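Local coordinates for enterobactin synthetase component F-related protein (PDB 4OXI) that probably activates glycine with ATP, forming the glycyl-adenylate found bound to it, in an LPS-modification pathway linked to antimicrobial peptide resistance, at residues A217-T222 against P229-V234; E392-I397 against L417-K422. All coordinates share one frame; numbering follows the deposited sequence.

Overall arrangement
Both interactions are antiparallel strand pairs of the adenylating domain, and they bracket the bound glycyl-adenosine-5'-phosphate. Interaction 1 (217-222 with 229-234) is a hairpin whose six-residue loop carries the Ser/Gly/Thr-rich signature of adenylate-forming enzymes; the side chain of Thr222, the last strand residue before the loop, is about 6 Å from the ligand. Interaction 2 (392-397 with 417-422) lies in a separate antiparallel sheet farther along the chain, where the side chain of Leu419 comes within about 7 Å of the ligand. The centres of the two contacts are about 20 Å apart and their nearest atoms about 8 Å, so they do not touch.

Interaction 1: residues A217-T222 against P229-V234; sequences AYIMQT and PKRIAV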
ATOM      1  N   ALA A 217       6.257 -11.742   4.515  1.00 20.99           N
ATOM      2  CA  ALA A 217       4.805 -11.905   4.423  1.00 20.08           C
ATOM      3  C   ALA A 217       4.284 -11.409   3.070  1.00 21.49           C
ATOM      4  O   ALA A 217       3.368 -12.014   2.480  1.00 19.36           O
ATOM      5  CB  ALA A 217       4.099 -11.178   5.576  1.00 16.11           C
ATOM      6  N   TYR A 218       4.854 -10.309   2.583  1.00 19.12           N
ATOM      7  CA  TYR A 218       4.485  -9.814   1.257  1.00 19.01           C
ATOM      8  C   TYR A 218       5.609  -9.003   0.656  1.00 21.09           C
ATOM      9  O   TYR A 218       6.470  -8.503   1.376  1.00 21.76           O
ATOM     10  CB  TYR A 218       3.199  -8.967   1.304  1.00 17.67           C
ATOM     11  CG  TYR A 218       3.260  -7.728   2.191  1.00 19.60           C
ATOM     12  CD1 TYR A 218       3.662  -6.495   1.681  1.00 19.89           C
ATOM     13  CD2 TYR A 218       2.900  -7.793   3.527  1.00 15.21           C
ATOM     14  CE1 TYR A 218       3.705  -5.366   2.490  1.00 15.34           C
ATOM     15  CE2 TYR A 218       2.942  -6.663   4.349  1.00 16.66           C
ATOM     16  CZ  TYR A 218       3.351  -5.461   3.821  1.00 20.51           C
ATOM     17  OH  TYR A 218       3.395  -4.345   4.630  1.00 19.26           O
ATOM     18  N   ILE A 219       5.604  -8.868  -0.665  1.00 18.08           N
ATOM     19  CA  ILE A 219       6.597  -8.024  -1.320  1.00 21.49           C
ATOM     20  C   ILE A 219       5.918  -6.967  -2.175  1.00 20.54           C
ATOM     21  O   ILE A 219       5.152  -7.294  -3.087  1.00 22.47           O
ATOM     22  CB  ILE A 219       7.527  -8.859  -2.222  1.00 22.06           C
ATOM     23  CG1 ILE A 219       8.209  -9.966  -1.402  1.00 18.75           C
ATOM     24  CG2 ILE A 219       8.528  -7.953  -2.924  1.00 18.69           C
ATOM     25  CD1 ILE A 219       8.897 -11.032  -2.261  1.00 20.15           C
ATOM     26  N   MET A 220       6.216  -5.705  -1.894  1.00 21.66           N
ATOM     27  CA  MET A 220       5.647  -4.592  -2.638  1.00 22.56           C
ATOM     28  C   MET A 220       6.667  -4.098  -3.636  1.00 25.76           C
ATOM     29  O   MET A 220       7.847  -4.448  -3.565  1.00 21.41           O
ATOM     30  CB  MET A 220       5.287  -3.432  -1.704  1.00 18.12           C
ATOM     31  CG  MET A 220       4.116  -3.714  -0.778  1.00 24.66           C
ATOM     32  SD  MET A 220       2.714  -4.511  -1.602  1.00 26.71           S
ATOM     33  CE  MET A 220       1.438  -4.145  -0.383  1.00 22.35           C
ATOM     34  N   GLN A 221       6.212  -3.278  -4.574  1.00 25.28           N
ATOM     35  CA  GLN A 221       7.151  -2.559  -5.403  1.00 30.54           C
ATOM     36  C   GLN A 221       6.800  -1.088  -5.530  1.00 30.67           C
ATOM     37  O   GLN A 221       5.646  -0.678  -5.402  1.00 29.19           O
ATOM     38  CB  GLN A 221       7.362  -3.219  -6.767  1.00 31.28           C
ATOM     39  CG  GLN A 221       6.133  -3.481  -7.580  1.00 34.11           C
ATOM     40  CD  GLN A 221       6.468  -4.136  -8.928  1.00 47.21           C
ATOM     41  OE1 GLN A 221       7.191  -5.159  -9.008  1.00 39.53           O
ATOM     42  NE2 GLN A 221       5.957  -3.535  -9.998  1.00 43.89           N
ATOM     43  N   THR A 222       7.832  -0.289  -5.734  1.00 30.77           N
ATOM     44  CA  THR A 222       7.651   1.128  -5.815  1.00 32.08           C
ATOM     45  C   THR A 222       8.525   1.663  -6.936  1.00 31.00           C
ATOM     46  O   THR A 222       9.396   0.965  -7.446  1.00 30.60           O
ATOM     47  CB  THR A 222       7.979   1.812  -4.470  1.00 32.20           C
ATOM     48  OG1 THR A 222       7.613   3.199  -4.542  1.00 42.70           O
ATOM     49  CG2 THR A 222       9.456   1.698  -4.148  1.00 33.50           C
ATOM     50  N   PRO A 229      11.943  -0.944 -10.929  1.00 38.34           N
ATOM     51  CA  PRO A 229      11.231  -0.839  -9.653  1.00 39.48           C
ATOM     52  C   PRO A 229      12.112  -1.246  -8.474  1.00 36.21           C
ATOM     53  O   PRO A 229      12.940  -2.158  -8.594  1.00 32.74           O
ATOM     54  CB  PRO A 229      10.082  -1.843  -9.810  1.00 38.04           C
ATOM     55  CG  PRO A 229       9.910  -2.006 -11.294  1.00 37.21           C
ATOM     56  CD  PRO A 229      11.299  -1.890 -11.854  1.00 38.34           C
ATOM     57  N   LYS A 230      11.944  -0.551  -7.354  1.00 30.31           N
ATOM     58  CA  LYS A 230      12.532  -0.984  -6.105  1.00 27.69           C
ATOM     59  C   LYS A 230      11.538  -1.953  -5.511  1.00 33.02           C
ATOM     60  O   LYS A 230      10.321  -1.757  -5.629  1.00 32.03           O
ATOM     61  CB  LYS A 230      12.707   0.195  -5.157  1.00 31.62           C
ATOM     62  CG  LYS A 230      13.747   1.211  -5.605  1.00 35.69           C
ATOM     63  CD  LYS A 230      13.758   2.413  -4.663  1.00 43.82           C
ATOM     64  CE  LYS A 230      14.836   3.409  -5.057  1.00 49.62           C
ATOM     65  NZ  LYS A 230      14.862   4.550  -4.091  1.00 52.94           N
ATOM     66  N   ARG A 231      12.039  -3.008  -4.887  1.00 29.18           N
ATOM     67  CA  ARG A 231      11.157  -3.934  -4.207  1.00 25.35           C
ATOM     68  C   ARG A 231      11.389  -4.000  -2.711  1.00 28.72           C
ATOM     69  O   ARG A 231      12.527  -3.940  -2.227  1.00 24.33           O
ATOM     70  CB  ARG A 231      11.209  -5.303  -4.858  1.00 28.71           C
ATOM     71  CG  ARG A 231      10.091  -5.422  -5.886  1.00 42.51           C
ATOM     72  CD  ARG A 231      10.373  -6.463  -6.894  1.00 41.62           C
ATOM     73  NE  ARG A 231      11.407  -6.026  -7.812  1.00 42.26           N
ATOM     74  CZ  ARG A 231      11.181  -5.705  -9.081  1.00 42.76           C
ATOM     75  NH1 ARG A 231       9.941  -5.764  -9.571  1.00 34.11           N
ATOM     76  NH2 ARG A 231      12.197  -5.325  -9.848  1.00 41.81           N
ATOM     77  N   ILE A 232      10.286  -4.101  -1.983  1.00 23.24           N
ATOM     78  CA  ILE A 232      10.316  -3.994  -0.541  1.00 19.20           C
ATOM     79  C   ILE A 232       9.635  -5.220   0.035  1.00 24.33           C
ATOM     80  O   ILE A 232       8.418  -5.402  -0.118  1.00 22.25           O
ATOM     81  CB  ILE A 232       9.564  -2.740  -0.108  1.00 22.85           C
ATOM     82  CG1 ILE A 232      10.290  -1.494  -0.625  1.00 20.61           C
ATOM     83  CG2 ILE A 232       9.417  -2.686   1.394  1.00 22.65           C
ATOM     84  CD1 ILE A 232       9.448  -0.237  -0.533  1.00 22.92           C
ATOM     85  N   ALA A 233      10.427  -6.072   0.675  1.00 19.89           N
ATOM     86  CA  ALA A 233       9.915  -7.287   1.267  1.00 22.98           C
ATOM     87  C   ALA A 233       9.685  -7.048   2.759  1.00 24.87           C
ATOM     88  O   ALA A 233      10.618  -6.723   3.485  1.00 26.60           O
ATOM     89  CB  ALA A 233      10.892  -8.431   1.042  1.00 25.15           C
ATOM     90  N   VAL A 234       8.439  -7.213   3.198  1.00 22.09           N
ATOM     91  CA  VAL A 234       8.030  -6.941   4.563  1.00 20.11           C
ATOM     92  C   VAL A 234       7.866  -8.271   5.306  1.00 23.29           C
ATOM     93  O   VAL A 234       7.163  -9.172   4.841  1.00 23.71           O
ATOM     94  CB  VAL A 234       6.697  -6.163   4.573  1.00 23.12           C
ATOM     95  CG1 VAL A 234       6.151  -6.019   5.995  1.00 20.48           C
ATOM     96  CG2 VAL A 234       6.877  -4.796   3.926  1.00 19.45           C
TER
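The Tyr218 ring carries Val234 on one face: Val234 CB lies 3.8 Å from the ring centroid, close to the ring normal, in a CH-pi contact. On that same face the methyls lie to the two sides of the CZ-OH bond, Val234 CG2 3.5 Å from Tyr218 CE1 and Val234 CG1 toward Tyr218 CE2. With chi1 at 60°, Tyr218 CG stands between its own N and carbonyl carbon, which brings the ring alongside Val234 with its flat side turned to it. The other flat group, the Arg231 guanidinium, has the carbonyl carbon of Pro229 above one face, near the rim, and Gln221 OE1 at an edge. Arg231 NH1 gives Gln221 OE1 a weak, bent hydrogen bond of 2.9 Å (124° at the hydrogen), and the amide and guanidinium planes stand 66° apart. Both groups have partners on helix 133-142: Glu138 forms a salt bridge with Arg231 NH2, and Thr139 is hydrogen-bonded to Gln221 OE1. Behind them Arg231 CG packs against Gln221 CB at 3.6 Å, while Ile219 CG1 meets Ala233 CB on the same face. On the Tyr218 face, Thr222 CG2 lies alongside Lys230 CB at 3.7 Å. Tyr218-Val234, Met220-Ile232 and Thr222-Lys230 are the hydrogen-bonded pairs, Ile219-Ala233 and Gln221-Arg231 the non-hydrogen-bonded ones. At the far end Ala217 and Tyr218 both face Val234 in a classic beta bulge: Ala217 N binds Val234 O at 2.7 Å, whereas the bond from Tyr218 N to that oxygen is weak at 3.4 Å. Chemically, the hairpin is two-sided: a ladder of backbone bonds carries polar anchors to helix 133-142 on the Arg231 face and mostly apolar contacts on the Tyr218 face. Paired strands fix both ends of the signature loop, which in this family typically handles ATP phosphates.

Interaction 2: residues E392-I397 against L417-K422; sequences ECLAII and LLLSGK
Strands 394-397 and 417-419 run antiparallel at 144°, with Ala395 and Leu418 as the hydrogen-bonded pair (Leu418 N to Ala395 O 2.6 Å, Ala395 N to Leu418 O 3.1 Å) between the non-hydrogen-bonded pairs Leu394-Leu419 and Ile396-Leu417. On the face of those flanking pairs, Leu394 and Leu419 lie alongside each other, pointing the same way, and their CD2 methyls meet at 3.5 Å. Leu417 CD1 lies 3.6 Å from Ala395 O, loosely approached by Leu394 CB and Ile396 CG1, its CG anti to the backbone N (chi1 -171°). Ala395 CB meets Leu418 CB on the other face, and Ile397, at the strand end, crosses Leu418 at an angle, Ile397 CG2 4.1 Å from Leu418 CD2. Beyond the strands Ser420 grips Cys393 O twice, through Ser420 N at 3.0 Å in the carbonyl plane and through Ser420 OG at 3.2 Å from above that plane. Ser420 OG is also hydrogen-bonded to Arg445 NH2, which ties this end to strand 445-457. At Gly421, with phi at 114°, a beta carbon would be jammed against the preceding carbonyl oxygen; its CA is 4.3 Å from Cys393 SG. Strands 403-405 and 445-457 continue the sheet on the two sides of this pair, while Leu461 packs on its Leu394 face. Such a curled antiparallel sheet is characteristic of the beta subdomain in the large domain of adenylate-forming enzymes.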
ATOM      1  N   GLU A 392      11.708   5.472  20.894  1.00 46.03           N
ATOM      2  CA  GLU A 392      13.034   5.099  20.379  1.00 40.97           C
ATOM      3  C   GLU A 392      13.082   4.722  18.901  1.00 41.68           C
ATOM      4  O   GLU A 392      14.075   4.156  18.441  1.00 45.09           O
ATOM      5  CB  GLU A 392      13.682   3.997  21.226  1.00 48.00           C
ATOM      6  CG  GLU A 392      13.719   4.322  22.708  1.00 57.33           C
ATOM      7  CD  GLU A 392      14.616   3.392  23.499  1.00 66.71           C
ATOM      8  OE1 GLU A 392      14.713   2.190  23.144  1.00 65.96           O
ATOM      9  OE2 GLU A 392      15.226   3.876  24.479  1.00 69.03           O
ATOM     10  N   CYS A 393      12.035   5.066  18.153  1.00 39.06           N
ATOM     11  CA  CYS A 393      11.950   4.718  16.732  1.00 35.57           C
ATOM     12  C   CYS A 393      12.312   5.843  15.775  1.00 32.76           C
ATOM     13  O   CYS A 393      12.574   5.594  14.595  1.00 34.45           O
ATOM     14  CB  CYS A 393      10.532   4.238  16.383  1.00 34.66           C
ATOM     15  SG  CYS A 393      10.240   2.563  16.928  1.00 56.38           S
ATOM     16  N   LEU A 394      12.286   7.079  16.259  1.00 28.91           N
ATOM     17  CA  LEU A 394      12.426   8.222  15.378  1.00 25.56           C
ATOM     18  C   LEU A 394      13.661   9.039  15.732  1.00 31.48           C
ATOM     19  O   LEU A 394      13.991   9.203  16.908  1.00 27.70           O
ATOM     20  CB  LEU A 394      11.203   9.121  15.489  1.00 25.85           C
ATOM     21  CG  LEU A 394       9.840   8.499  15.187  1.00 31.24           C
ATOM     22  CD1 LEU A 394       8.769   9.559  15.279  1.00 30.21           C
ATOM     23  CD2 LEU A 394       9.838   7.878  13.804  1.00 27.55           C
ATOM     24  N   ALA A 395      14.334   9.549  14.707  1.00 28.96           N
ATOM     25  CA  ALA A 395      15.359  10.561  14.894  1.00 28.27           C
ATOM     26  C   ALA A 395      15.271  11.580  13.769  1.00 29.12           C
ATOM     27  O   ALA A 395      14.672  11.311  12.720  1.00 30.16           O
ATOM     28  CB  ALA A 395      16.743   9.939  14.953  1.00 30.11           C
ATOM     29  N   ILE A 396      15.857  12.749  13.999  1.00 30.65           N
ATOM     30  CA  ILE A 396      15.856  13.833  13.030  1.00 29.38           C
ATOM     31  C   ILE A 396      17.304  14.229  12.800  1.00 32.32           C
ATOM     32  O   ILE A 396      18.065  14.372  13.749  1.00 36.46           O
ATOM     33  CB  ILE A 396      15.086  15.035  13.571  1.00 30.30           C
ATOM     34  CG1 ILE A 396      13.642  14.645  13.887  1.00 29.25           C
ATOM     35  CG2 ILE A 396      15.116  16.197  12.590  1.00 29.23           C
ATOM     36  CD1 ILE A 396      12.851  15.752  14.577  1.00 31.71           C
ATOM     37  N   ILE A 397      17.707  14.368  11.545  1.00 33.59           N
ATOM     38  CA  ILE A 397      19.061  14.827  11.258  1.00 33.92           C
ATOM     39  C   ILE A 397      18.990  16.180  10.564  1.00 38.21           C
ATOM     40  O   ILE A 397      18.318  16.321   9.540  1.00 37.43           O
ATOM     41  CB  ILE A 397      19.869  13.786  10.456  1.00 38.92           C
ATOM     42  CG1 ILE A 397      21.241  14.333  10.084  1.00 48.08           C
ATOM     43  CG2 ILE A 397      19.140  13.358   9.197  1.00 38.05           C
ATOM     44  CD1 ILE A 397      22.093  13.319   9.340  1.00 53.85           C
ATOM     45  N   LEU A 417      13.594  13.157   8.700  1.00 28.05           N
ATOM     46  CA  LEU A 417      13.137  12.125   9.624  1.00 23.97           C
ATOM     47  C   LEU A 417      13.814  10.794   9.335  1.00 25.18           C
ATOM     48  O   LEU A 417      13.876  10.366   8.179  1.00 23.97           O
ATOM     49  CB  LEU A 417      11.620  11.963   9.503  1.00 25.99           C
ATOM     50  CG  LEU A 417      10.917  11.083  10.531  1.00 28.65           C
ATOM     51  CD1 LEU A 417      11.154  11.642  11.907  1.00 21.91           C
ATOM     52  CD2 LEU A 417       9.413  11.009  10.244  1.00 25.20           C
ATOM     53  N   LEU A 418      14.316  10.140  10.385  1.00 25.14           N
ATOM     54  CA  LEU A 418      14.941   8.835  10.255  1.00 24.02           C
ATOM     55  C   LEU A 418      14.082   7.820  10.991  1.00 27.13           C
ATOM     56  O   LEU A 418      13.540   8.117  12.055  1.00 26.25           O
ATOM     57  CB  LEU A 418      16.341   8.839  10.869  1.00 30.00           C
ATOM     58  CG  LEU A 418      17.364   9.831  10.325  1.00 31.26           C
ATOM     59  CD1 LEU A 418      18.699   9.645  11.021  1.00 30.15           C
ATOM     60  CD2 LEU A 418      17.524   9.648   8.838  1.00 25.89           C
ATOM     61  N   LEU A 419      13.956   6.621  10.426  1.00 24.60           N
ATOM     62  CA  LEU A 419      13.092   5.605  11.011  1.00 24.09           C
ATOM     63  C   LEU A 419      13.913   4.389  11.423  1.00 25.09           C
ATOM     64  O   LEU A 419      14.918   4.052  10.783  1.00 27.88           O
ATOM     65  CB  LEU A 419      12.011   5.191  10.002  1.00 22.90           C
ATOM     66  CG  LEU A 419      11.254   6.358   9.367  1.00 27.66           C
ATOM     67  CD1 LEU A 419      10.348   5.853   8.269  1.00 27.63           C
ATOM     68  CD2 LEU A 419      10.442   7.106  10.415  1.00 22.43           C
ATOM     69  N   SER A 420      13.486   3.724  12.487  1.00 25.45           N
ATOM     70  CA  SER A 420      14.109   2.473  12.889  1.00 30.84           C
ATOM     71  C   SER A 420      13.100   1.645  13.663  1.00 30.01           C
ATOM     72  O   SER A 420      11.979   2.089  13.905  1.00 27.08           O
ATOM     73  CB  SER A 420      15.319   2.744  13.776  1.00 31.88           C
ATOM     74  OG  SER A 420      14.900   3.372  14.976  1.00 32.04           O
ATOM     75  N   GLY A 421      13.489   0.439  14.061  1.00 31.21           N
ATOM     76  CA  GLY A 421      12.616  -0.347  14.907  1.00 27.68           C
ATOM     77  C   GLY A 421      12.121  -1.598  14.217  1.00 28.91           C
ATOM     78  O   GLY A 421      12.596  -1.960  13.128  1.00 23.71           O
ATOM     79  N   LYS A 422      11.151  -2.249  14.853  1.00 28.70           N
ATOM     80  CA  LYS A 422      10.640  -3.538  14.397  1.00 28.38           C
ATOM     81  C   LYS A 422       9.843  -3.494  13.088  1.00 26.90           C
ATOM     82  O   LYS A 422       9.687  -4.526  12.440  1.00 28.25           O
ATOM     83  CB  LYS A 422       9.808  -4.201  15.505  1.00 34.10           C
ATOM     84  CG  LYS A 422      10.646  -4.936  16.559  1.00 41.02           C
ATOM     85  CD  LYS A 422       9.852  -5.191  17.841  1.00 47.57           C
ATOM     86  CE  LYS A 422       9.620  -3.890  18.599  1.00 51.43           C
ATOM     87  NZ  LYS A 422       8.442  -3.946  19.521  1.00 56.52           N
TER